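Local structure of putative DNA helicase (Lactobacillus plantarum, 3DMN) at residues Ala123-Arg134 with Ser155-Val163; Gly85-Thr93 with Ala99-Leu109. The protein is a putative DNA helicase, its C-terminal domain probably serving as one of the RecA-like motor lobes of a UvrD-type enzyme. All blocks are in the same frame, centred on the assembly; numbering follows the deposited sequence.

Interaction 1: residues Ala123-Arg134 with Ser155-Val163; sequences ANQENYQREDER and SLSPLLARV. With ACT (acetate ion), chain B; EDO (1,2-ethanediol), chain N.
An ST turn made by Ser157 lies in the loop 155-163, which follows strand 147-153, and the same hydroxyl fastens this loop to Tyr128 in the loop 123-134 that follows the neighbouring strand 118-121. Ser157 OG, trans to its own backbone N (chi1 167°), donates to Tyr128 O at 2.7 Å, meeting a lone pair in the carbonyl plane, and accepts from Leu159 N at 3.0 Å. A small hydroxyl suits this place, since it reaches Tyr128 O in the other segment and Leu159 N in its own. The backbones are also tied by Ser157 N to Ala123 O at 2.9 Å, while Gln125 N and Ser155 N both donate to one oxygen of an acetate ion.

Arg134, the first residue of helix 134-141, holds the other end. Its extended chain brings NH1 to Leu159 O at 2.8 Å, again in the carbonyl plane, though the hydrogen bond is bent (139° at the hydrogen); NH1 also serves Ile18 O. Arg134 grips Glu131 side-on with two nitrogens in a salt bridge, NE to OE1 at 2.9 Å and NH2 to OE2, and the pair of bonds limits the guanidinium's turning. Over one guanidinium face lies Leu159 CD2. A water links Arg134 NH2, Pro158 O and Arg162 N. Loops joined beyond the C-terminal ends of adjacent parallel strands 118-121 and 147-153 are consistent with the RecA-like alpha/beta fold of P-loop helicases.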
loop_
_atom_site.group_PDB
_atom_site.type_symbol
_atom_site.label_atom_id
_atom_site.label_comp_id
_atom_site.label_asym_id
_atom_site.label_seq_id
_atom_site.Cartn_x
_atom_site.Cartn_y
_atom_site.Cartn_z
ATOM N N ALA A 123 0.116 -7.223 -1.648
ATOM C CA ALA A 123 -0.338 -7.139 -3.034
ATOM C C ALA A 123 0.138 -8.365 -3.824
ATOM O O ALA A 123 0.838 -8.218 -4.850
ATOM C CB ALA A 123 0.246 -5.859 -3.686
ATOM N N ASN A 124 -0.248 -9.550 -3.354
ATOM C CA ASN A 124 0.336 -10.766 -3.879
ATOM C C ASN A 124 -0.640 -11.525 -4.779
ATOM O O ASN A 124 -1.721 -11.011 -5.131
ATOM C CB ASN A 124 0.862 -11.668 -2.752
ATOM C CG ASN A 124 -0.258 -12.263 -1.907
ATOM O OD1 ASN A 124 -1.424 -11.915 -2.079
ATOM N ND2 ASN A 124 0.101 -13.180 -0.983
ATOM N N GLN A 125 -0.245 -12.716 -5.200
ATOM C CA GLN A 125 -1.063 -13.483 -6.141
ATOM C C GLN A 125 -2.334 -13.957 -5.448
ATOM O O GLN A 125 -3.428 -13.875 -6.029
ATOM C CB GLN A 125 -0.209 -14.665 -6.601
ATOM C CG GLN A 125 -0.833 -15.542 -7.539
ATOM C CD GLN A 125 0.164 -16.625 -7.900
ATOM O OE1 GLN A 125 1.128 -16.368 -8.616
ATOM N NE2 GLN A 125 -0.016 -17.809 -7.328
ATOM N N GLU A 126 -2.206 -14.438 -4.210
ATOM C CA GLU A 126 -3.382 -14.984 -3.546
ATOM C C GLU A 126 -4.445 -13.919 -3.344
ATOM O O GLU A 126 -5.648 -14.193 -3.502
ATOM C CB GLU A 126 -3.013 -15.596 -2.204
ATOM C CG GLU A 126 -4.221 -16.353 -1.677
ATOM C CD GLU A 126 -3.921 -17.138 -0.449
ATOM O OE1 GLU A 126 -2.732 -17.210 -0.058
ATOM O OE2 GLU A 126 -4.899 -17.662 0.125
ATOM N N ASN A 127 -4.000 -12.717 -2.987
ATOM C CA ASN A 127 -4.930 -11.642 -2.643
ATOM C C ASN A 127 -5.496 -10.913 -3.858
ATOM O O ASN A 127 -6.617 -10.319 -3.776
ATOM C CB ASN A 127 -4.243 -10.616 -1.715
ATOM C CG ASN A 127 -4.217 -11.088 -0.268
ATOM O OD1 ASN A 127 -3.234 -10.848 0.458
ATOM N ND2 ASN A 127 -5.301 -11.697 0.165
ATOM N N TYR A 128 -4.722 -10.875 -4.953
ATOM C CA TYR A 128 -5.149 -10.120 -6.110
ATOM C C TYR A 128 -4.891 -10.954 -7.345
ATOM O O TYR A 128 -3.959 -10.683 -8.093
ATOM C CB TYR A 128 -4.398 -8.773 -6.158
ATOM C CG TYR A 128 -4.737 -7.877 -4.994
ATOM C CD1 TYR A 128 -5.878 -7.041 -5.022
ATOM C CD2 TYR A 128 -3.919 -7.827 -3.863
ATOM C CE1 TYR A 128 -6.194 -6.224 -3.943
ATOM C CE2 TYR A 128 -4.236 -6.989 -2.744
ATOM C CZ TYR A 128 -5.371 -6.185 -2.808
ATOM O OH TYR A 128 -5.674 -5.361 -1.723
ATOM N N GLN A 129 -5.767 -11.951 -7.563
ATOM C CA GLN A 129 -5.591 -12.937 -8.586
ATOM C C GLN A 129 -6.552 -12.697 -9.753
ATOM O O GLN A 129 -6.237 -12.986 -10.903
ATOM C CB GLN A 129 -5.915 -14.323 -7.970
ATOM C CG GLN A 129 -6.065 -15.450 -8.943
ATOM C CD GLN A 129 -4.733 -16.057 -9.284
ATOM O OE1 GLN A 129 -4.128 -16.755 -8.458
ATOM N NE2 GLN A 129 -4.263 -15.809 -10.494
ATOM N N ARG A 130 -7.720 -12.132 -9.457
ATOM C CA ARG A 130 -8.798 -12.123 -10.439
ATOM C C ARG A 130 -8.837 -10.832 -11.211
ATOM O O ARG A 130 -8.579 -9.762 -10.660
ATOM C CB ARG A 130 -10.162 -12.325 -9.747
ATOM C CG ARG A 130 -10.225 -13.612 -8.979
ATOM C CD ARG A 130 -11.665 -13.881 -8.527
ATOM N NE ARG A 130 -12.584 -14.082 -9.636
ATOM C CZ ARG A 130 -12.723 -15.203 -10.329
ATOM N NH1 ARG A 130 -11.971 -16.283 -10.035
ATOM N NH2 ARG A 130 -13.621 -15.257 -11.306
ATOM N N GLU A 131 -9.222 -10.926 -12.491
ATOM C CA GLU A 131 -9.417 -9.731 -13.292
ATOM C C GLU A 131 -10.385 -8.768 -12.636
ATOM O O GLU A 131 -10.215 -7.541 -12.737
ATOM C CB GLU A 131 -9.901 -10.051 -14.689
ATOM C CG GLU A 131 -8.809 -10.739 -15.502
ATOM C CD GLU A 131 -7.641 -9.802 -15.822
ATOM O OE1 GLU A 131 -7.863 -8.749 -16.446
ATOM O OE2 GLU A 131 -6.518 -10.138 -15.416
ATOM N N ASP A 132 -11.375 -9.323 -11.961
ATOM C CA ASP A 132 -12.369 -8.465 -11.319
ATOM C C ASP A 132 -11.801 -7.669 -10.163
ATOM O O ASP A 132 -12.481 -6.734 -9.699
ATOM C CB ASP A 132 -13.577 -9.301 -10.848
ATOM C CG ASP A 132 -14.768 -8.428 -10.512
ATOM O OD1 ASP A 132 -15.267 -7.805 -11.476
ATOM O OD2 ASP A 132 -15.200 -8.402 -9.326
ATOM N N GLU A 133 -10.622 -8.062 -9.660
ATOM C CA GLU A 133 -9.962 -7.358 -8.540
ATOM C C GLU A 133 -9.095 -6.181 -9.018
ATOM O O GLU A 133 -8.490 -5.512 -8.198
ATOM C CB GLU A 133 -9.129 -8.343 -7.711
ATOM C CG GLU A 133 -10.099 -9.172 -6.850
ATOM C CD GLU A 133 -9.441 -10.324 -6.135
ATOM O OE1 GLU A 133 -8.552 -10.980 -6.728
ATOM O OE2 GLU A 133 -9.852 -10.585 -4.975
ATOM N N ARG A 134 -8.993 -5.964 -10.335
ATOM C CA ARG A 134 -8.181 -4.819 -10.813
ATOM C C ARG A 134 -8.726 -3.501 -10.257
ATOM O O ARG A 134 -7.943 -2.596 -9.859
ATOM C CB ARG A 134 -8.193 -4.768 -12.340
ATOM C CG ARG A 134 -7.291 -5.837 -12.951
ATOM C CD ARG A 134 -7.243 -5.712 -14.455
ATOM N NE ARG A 134 -6.408 -6.794 -14.967
ATOM C CZ ARG A 134 -5.079 -6.799 -14.955
ATOM N NH1 ARG A 134 -4.402 -5.726 -14.509
ATOM N NH2 ARG A 134 -4.435 -7.894 -15.381
ATOM N N SER A 155 4.542 -14.039 -4.199
ATOM C CA SER A 155 4.693 -13.537 -5.564
ATOM C C SER A 155 3.888 -12.277 -5.737
ATOM O O SER A 155 2.867 -12.110 -5.084
ATOM C CB SER A 155 4.159 -14.536 -6.592
ATOM O OG SER A 155 5.009 -15.697 -6.641
ATOM N N LEU A 156 4.367 -11.405 -6.614
ATOM C CA LEU A 156 3.604 -10.196 -6.925
ATOM C C LEU A 156 2.283 -10.557 -7.608
ATOM O O LEU A 156 2.201 -11.486 -8.412
ATOM C CB LEU A 156 4.446 -9.273 -7.815
ATOM C CG LEU A 156 3.899 -7.861 -8.027
ATOM C CD1 LEU A 156 3.784 -7.053 -6.723
ATOM C CD2 LEU A 156 4.793 -7.143 -9.056
ATOM N N SER A 157 1.238 -9.763 -7.312
ATOM C CA SER A 157 -0.045 -9.965 -7.986
ATOM C C SER A 157 0.165 -10.070 -9.512
ATOM O O SER A 157 0.815 -9.193 -10.111
ATOM C CB SER A 157 -0.953 -8.762 -7.713
ATOM O OG SER A 157 -2.060 -8.866 -8.621
ATOM N N PRO A 158 -0.469 -11.051 -10.153
ATOM C CA PRO A 158 -0.382 -11.146 -11.621
ATOM C C PRO A 158 -1.066 -9.961 -12.304
ATOM O O PRO A 158 -0.797 -9.686 -13.482
ATOM C CB PRO A 158 -1.144 -12.433 -11.935
ATOM C CG PRO A 158 -2.117 -12.612 -10.764
ATOM C CD PRO A 158 -1.248 -12.178 -9.591
ATOM N N LEU A 159 -1.935 -9.283 -11.570
ATOM C CA LEU A 159 -2.619 -8.120 -12.157
ATOM C C LEU A 159 -1.593 -7.016 -12.484
ATOM O O LEU A 159 -1.900 -6.102 -13.241
ATOM C CB LEU A 159 -3.726 -7.603 -11.227
ATOM C CG LEU A 159 -4.736 -8.690 -10.817
ATOM C CD1 LEU A 159 -5.785 -8.033 -9.904
ATOM C CD2 LEU A 159 -5.383 -9.338 -12.081
ATOM N N LEU A 160 -0.434 -7.082 -11.810
ATOM C CA LEU A 160 0.601 -6.063 -12.013
ATOM C C LEU A 160 1.551 -6.417 -13.138
ATOM O O LEU A 160 2.388 -5.583 -13.525
ATOM C CB LEU A 160 1.347 -5.743 -10.708
ATOM C CG LEU A 160 0.431 -5.164 -9.598
ATOM C CD1 LEU A 160 1.237 -5.046 -8.297
ATOM C CD2 LEU A 160 -0.133 -3.808 -10.014
ATOM N N ALA A 161 1.393 -7.618 -13.721
ATOM C CA ALA A 161 2.342 -8.068 -14.765
ATOM C C ALA A 161 2.299 -7.117 -15.973
ATOM O O ALA A 161 3.310 -6.882 -16.617
ATOM C CB ALA A 161 2.038 -9.509 -15.195
ATOM N N ARG A 162 1.126 -6.594 -16.273
ATOM C CA ARG A 162 0.947 -5.751 -17.462
ATOM C C ARG A 162 1.590 -4.392 -17.307
ATOM O O ARG A 162 1.804 -3.706 -18.301
ATOM C CB ARG A 162 -0.531 -5.575 -17.819
ATOM C CG ARG A 162 -1.385 -4.718 -16.851
ATOM C CD ARG A 162 -2.851 -4.644 -17.318
ATOM N NE ARG A 162 -2.944 -4.357 -18.770
ATOM C CZ ARG A 162 -2.762 -3.147 -19.293
ATOM N NH1 ARG A 162 -2.476 -2.111 -18.514
ATOM N NH2 ARG A 162 -2.854 -2.954 -20.605
ATOM N N VAL A 163 1.891 -3.988 -16.081
ATOM C CA VAL A 163 2.439 -2.621 -15.880
ATOM C C VAL A 163 3.843 -2.525 -16.458
ATOM O O VAL A 163 4.665 -3.393 -16.251
ATOM C CB VAL A 163 2.449 -2.245 -14.389
ATOM C CG1 VAL A 163 3.005 -0.845 -14.198
ATOM C CG2 VAL A 163 1.024 -2.309 -13.822
HETATM C C ACT B . 1.265 -15.540 -3.366
HETATM O O ACT B . 1.724 -14.625 -4.055
HETATM O OXT ACT B . 0.043 -15.703 -3.207
HETATM C CH3 ACT B . 2.234 -16.355 -2.759
HETATM C C1 EDO N . 8.334 -13.989 -6.166
HETATM O O1 EDO N . 7.774 -14.754 -7.246
HETATM C C2 EDO N . 9.613 -14.547 -5.564
HETATM O O2 EDO N . 10.574 -13.495 -5.412
HETATM O O HOH W 1 3.539 -17.582 -7.898
HETATM O O HOH W 2 -3.331 -11.333 -14.954
HETATM O O HOH W 3 -1.503 -8.063 -15.674
#

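Interaction 2: residues Gly85-Thr93 with Ala99-Leu109; sequences GEQVTLIQT and APGVIVVPSFL. With ACT (acetate ion), chain F; ACT (acetate ion), chain C.
The flat carboxamide of Gln87 packs across this parallel strand pair against Ala99, with NE2 of Gln87 3.5 Å from CB of Ala99; past the end of strand 102-106, the ring of Phe108 has Pro106 CB of its own segment over one face, 3.5 Å above its plane and offset toward the rim. Strand 88-90, an edge strand of the parallel sheet within this chain, runs beside strand 102-106, consistent with a RecA-like alpha/beta core.

Val102 O receives Thr89 N at 2.7 Å and Val104 O receives Ile91 N at 2.8 Å, both nearly along the C=O axis, and Val104 N returns a bond to Thr89 O; Val102 N donates to Gln87 O. Beta-branched residues suit such extended backbone. On the face carrying Val88, Leu90, Val102 and Val104, Val88 CG1 meets Val104 CG2 at 3.6 Å, and helix 71-82 packs against Val88 and Leu90. On the other face Thr89 turns its OG1 to Leu98 O, a hydrogen bond that satisfies the hydroxyl beside the methyl of Ala99.

Ile91 spreads both branches over the second strand. With CG1 between the backbone N and the carbonyl carbon (chi1 72°), CD1 of Ile91 lies 3.7 Å from Val105 CG1, and CG2 of Ile91 lies 3.7 Å from Ile103 CG2. Shortened to an alanine, this side chain keeps neither CD1 nor CG2, which would probably open a gap beside Val105 and Ile103 and cost each of them an apolar neighbour. Leu109 CD1 packs on the backbone at Ile91 O and Gln92 C. The outer backbone edge is taken up by acetate ions, Leu90 N donating a hydrogen bond to O of one acetate at 2.9 Å.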
loop_
_atom_site.group_PDB
_atom_site.type_symbol
_atom_site.label_atom_id
_atom_site.label_comp_id
_atom_site.label_asym_id
_atom_site.label_seq_id
_atom_site.Cartn_x
_atom_site.Cartn_y
_atom_site.Cartn_z
ATOM N N GLY A 85 7.025 -3.221 17.949
ATOM C CA GLY A 85 7.151 -1.992 18.714
ATOM C C GLY A 85 6.519 -0.778 18.054
ATOM O O GLY A 85 6.762 0.348 18.520
ATOM N N GLU A 86 5.715 -0.995 17.004
ATOM C CA GLU A 86 5.081 0.141 16.302
ATOM C C GLU A 86 3.873 0.588 17.105
ATOM O O GLU A 86 3.180 -0.247 17.727
ATOM C CB GLU A 86 4.594 -0.268 14.915
ATOM C CG GLU A 86 5.712 -0.733 13.976
ATOM C CD GLU A 86 6.582 0.386 13.375
ATOM O OE1 GLU A 86 6.391 1.592 13.662
ATOM O OE2 GLU A 86 7.471 0.031 12.560
ATOM N N GLN A 87 3.558 1.882 17.012
ATOM C CA GLN A 87 2.264 2.380 17.504
ATOM C C GLN A 87 1.306 2.182 16.350
ATOM O O GLN A 87 1.562 2.709 15.273
ATOM C CB GLN A 87 2.354 3.880 17.827
ATOM C CG GLN A 87 1.172 4.422 18.608
ATOM C CD GLN A 87 1.380 5.889 19.032
ATOM O OE1 GLN A 87 2.093 6.652 18.371
ATOM N NE2 GLN A 87 0.769 6.264 20.138
ATOM N N VAL A 88 0.275 1.377 16.549
ATOM C CA VAL A 88 -0.635 1.005 15.428
ATOM C C VAL A 88 -2.081 1.288 15.791
ATOM O O VAL A 88 -2.548 1.003 16.931
ATOM C CB VAL A 88 -0.525 -0.466 15.066
ATOM C CG1 VAL A 88 -1.279 -0.733 13.707
ATOM C CG2 VAL A 88 0.935 -0.832 14.942
ATOM N N THR A 89 -2.786 1.873 14.819
ATOM C CA THR A 89 -4.221 2.099 14.949
ATOM C C THR A 89 -4.895 1.400 13.773
ATOM O O THR A 89 -4.752 1.833 12.622
ATOM C CB THR A 89 -4.537 3.590 14.927
ATOM O OG1 THR A 89 -3.948 4.199 16.077
ATOM C CG2 THR A 89 -6.056 3.825 14.945
ATOM N N LEU A 90 -5.612 0.319 14.074
ATOM C CA LEU A 90 -6.376 -0.370 13.054
ATOM C C LEU A 90 -7.705 0.362 13.014
ATOM O O LEU A 90 -8.517 0.286 13.972
ATOM C CB LEU A 90 -6.499 -1.856 13.385
ATOM C CG LEU A 90 -7.469 -2.673 12.526
ATOM C CD1 LEU A 90 -7.149 -2.420 11.124
ATOM C CD2 LEU A 90 -7.365 -4.137 12.852
ATOM N N ILE A 91 -7.856 1.170 11.953
ATOM C CA ILE A 91 -8.933 2.193 11.907
ATOM C C ILE A 91 -10.265 1.557 11.683
ATOM O O ILE A 91 -10.383 0.544 10.982
ATOM C CB ILE A 91 -8.697 3.409 10.916
ATOM C CG1 ILE A 91 -8.843 3.003 9.442
ATOM C CG2 ILE A 91 -7.371 4.157 11.249
ATOM C CD1 ILE A 91 -9.239 4.159 8.509
ATOM N N GLN A 92 -11.278 2.145 12.354
ATOM C CA GLN A 92 -12.672 1.661 12.273
ATOM C C GLN A 92 -13.582 2.731 11.653
ATOM O O GLN A 92 -14.754 2.470 11.327
ATOM C CB GLN A 92 -13.212 1.301 13.665
ATOM C CG GLN A 92 -12.309 0.391 14.527
ATOM C CD GLN A 92 -13.067 -0.323 15.644
ATOM O OE1 GLN A 92 -14.296 -0.247 15.722
ATOM N NE2 GLN A 92 -12.332 -1.011 16.521
ATOM N N THR A 93 -13.031 3.937 11.506
ATOM C CA THR A 93 -13.761 5.043 10.892
ATOM C C THR A 93 -12.738 6.024 10.310
ATOM O O THR A 93 -11.605 6.046 10.760
ATOM C CB THR A 93 -14.741 5.661 11.924
ATOM O OG1 THR A 93 -15.768 6.365 11.224
ATOM C CG2 THR A 93 -14.010 6.569 12.962
ATOM N N ALA A 99 -3.722 7.360 18.617
ATOM C CA ALA A 99 -2.336 7.018 18.258
ATOM C C ALA A 99 -1.729 7.510 16.945
ATOM O O ALA A 99 -1.074 6.722 16.259
ATOM C CB ALA A 99 -2.150 5.514 18.345
ATOM N N PRO A 100 -1.922 8.801 16.580
ATOM C CA PRO A 100 -1.230 9.307 15.382
ATOM C C PRO A 100 0.246 8.954 15.322
ATOM O O PRO A 100 1.130 9.771 15.654
ATOM C CB PRO A 100 -1.503 10.791 15.442
ATOM C CG PRO A 100 -2.890 10.791 15.959
ATOM C CD PRO A 100 -2.802 9.839 17.121
ATOM N N GLY A 101 0.431 7.678 14.971
ATOM C CA GLY A 101 1.643 6.978 14.546
ATOM C C GLY A 101 1.202 6.222 13.288
ATOM O O GLY A 101 1.073 6.851 12.248
ATOM N N VAL A 102 0.878 4.916 13.380
ATOM C CA VAL A 102 0.623 4.121 12.146
ATOM C C VAL A 102 -0.863 3.768 11.936
ATOM O O VAL A 102 -1.443 3.062 12.756
ATOM C CB VAL A 102 1.473 2.813 12.169
ATOM C CG1 VAL A 102 1.339 2.020 10.895
ATOM C CG2 VAL A 102 2.950 3.121 12.441
ATOM N N ILE A 103 -1.476 4.185 10.822
ATOM C CA ILE A 103 -2.868 3.767 10.572
ATOM C C ILE A 103 -2.862 2.564 9.636
ATOM O O ILE A 103 -2.140 2.560 8.634
ATOM C CB ILE A 103 -3.844 4.862 9.974
ATOM C CG1 ILE A 103 -3.333 5.403 8.669
ATOM C CG2 ILE A 103 -4.162 5.965 10.998
ATOM C CD1 ILE A 103 -4.228 6.466 8.081
ATOM N N VAL A 104 -3.658 1.559 9.999
ATOM C CA VAL A 104 -3.903 0.393 9.159
ATOM C C VAL A 104 -5.391 0.460 8.799
ATOM O O VAL A 104 -6.255 0.505 9.715
ATOM C CB VAL A 104 -3.562 -0.944 9.918
ATOM C CG1 VAL A 104 -3.960 -2.096 9.014
ATOM C CG2 VAL A 104 -2.061 -1.017 10.189
ATOM N N VAL A 105 -5.671 0.450 7.500
ATOM C CA VAL A 105 -6.959 0.853 6.945
ATOM C C VAL A 105 -7.429 -0.321 6.069
ATOM O O VAL A 105 -6.793 -0.626 5.073
ATOM C CB VAL A 105 -6.778 2.156 5.963
ATOM C CG1 VAL A 105 -8.104 2.633 5.355
ATOM C CG2 VAL A 105 -6.083 3.333 6.663
ATOM N N PRO A 106 -8.558 -0.971 6.424
ATOM C CA PRO A 106 -9.092 -1.924 5.398
ATOM C C PRO A 106 -9.566 -1.184 4.151
ATOM O O PRO A 106 -10.078 -0.070 4.261
ATOM C CB PRO A 106 -10.314 -2.523 6.081
ATOM C CG PRO A 106 -10.097 -2.255 7.543
ATOM C CD PRO A 106 -9.380 -0.955 7.644
ATOM N N SER A 107 -9.434 -1.806 2.988
ATOM C CA SER A 107 -9.691 -1.119 1.722
ATOM C C SER A 107 -11.036 -0.428 1.727
ATOM O O SER A 107 -11.177 0.716 1.270
ATOM C CB SER A 107 -9.618 -2.076 0.527
ATOM O OG SER A 107 -10.574 -3.140 0.643
ATOM N N PHE A 108 -12.042 -1.124 2.249
ATOM C CA PHE A 108 -13.413 -0.581 2.273
ATOM C C PHE A 108 -13.620 0.633 3.172
ATOM O O PHE A 108 -14.719 1.254 3.138
ATOM C CB PHE A 108 -14.433 -1.698 2.624
ATOM C CG PHE A 108 -14.152 -2.399 3.910
ATOM C CD1 PHE A 108 -13.510 -3.653 3.911
ATOM C CD2 PHE A 108 -14.507 -1.826 5.130
ATOM C CE1 PHE A 108 -13.253 -4.343 5.092
ATOM C CE2 PHE A 108 -14.253 -2.485 6.335
ATOM C CZ PHE A 108 -13.624 -3.781 6.320
ATOM N N LEU A 109 -12.632 0.952 4.002
ATOM C CA LEU A 109 -12.778 2.130 4.861
ATOM C C LEU A 109 -11.983 3.282 4.337
ATOM O O LEU A 109 -11.992 4.360 4.947
ATOM C CB LEU A 109 -12.401 1.882 6.309
ATOM C CG LEU A 109 -13.350 1.017 7.119
ATOM C CD1 LEU A 109 -12.847 0.920 8.570
ATOM C CD2 LEU A 109 -14.806 1.502 7.041
HETATM C C ACT F . -5.585 -0.672 17.308
HETATM O O ACT F . -6.434 0.124 16.830
HETATM O OXT ACT F . -5.130 -0.415 18.448
HETATM C CH3 ACT F . -5.190 -1.913 16.602
HETATM C C ACT C . -0.360 0.724 20.091
HETATM O O ACT C . 0.101 -0.031 19.212
HETATM O OXT ACT C . -0.601 1.893 19.732
HETATM C CH3 ACT C . -0.639 0.282 21.440
#

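How the interactions relate
Interaction 2 precedes interaction 1 in the chain, and the two sit on opposite sides of its centre: their own centres are 24 Å apart and their nearest atoms about 6 Å, without touching. Strands 64-68 and 118-121 separate the strand 102-106 from strand 147-153, so the same sheet connects the contacts. Lys69, just after strand 64-68, bridges the gap more directly, its O accepting from Ser107 OG and its NZ donating to Asn127 O. Interaction 2 completes one edge of the sheet, whereas interaction 1 ties together loops beyond the strands' C-terminal ends. The acetates at both contacts probably come from the crystallisation liquor.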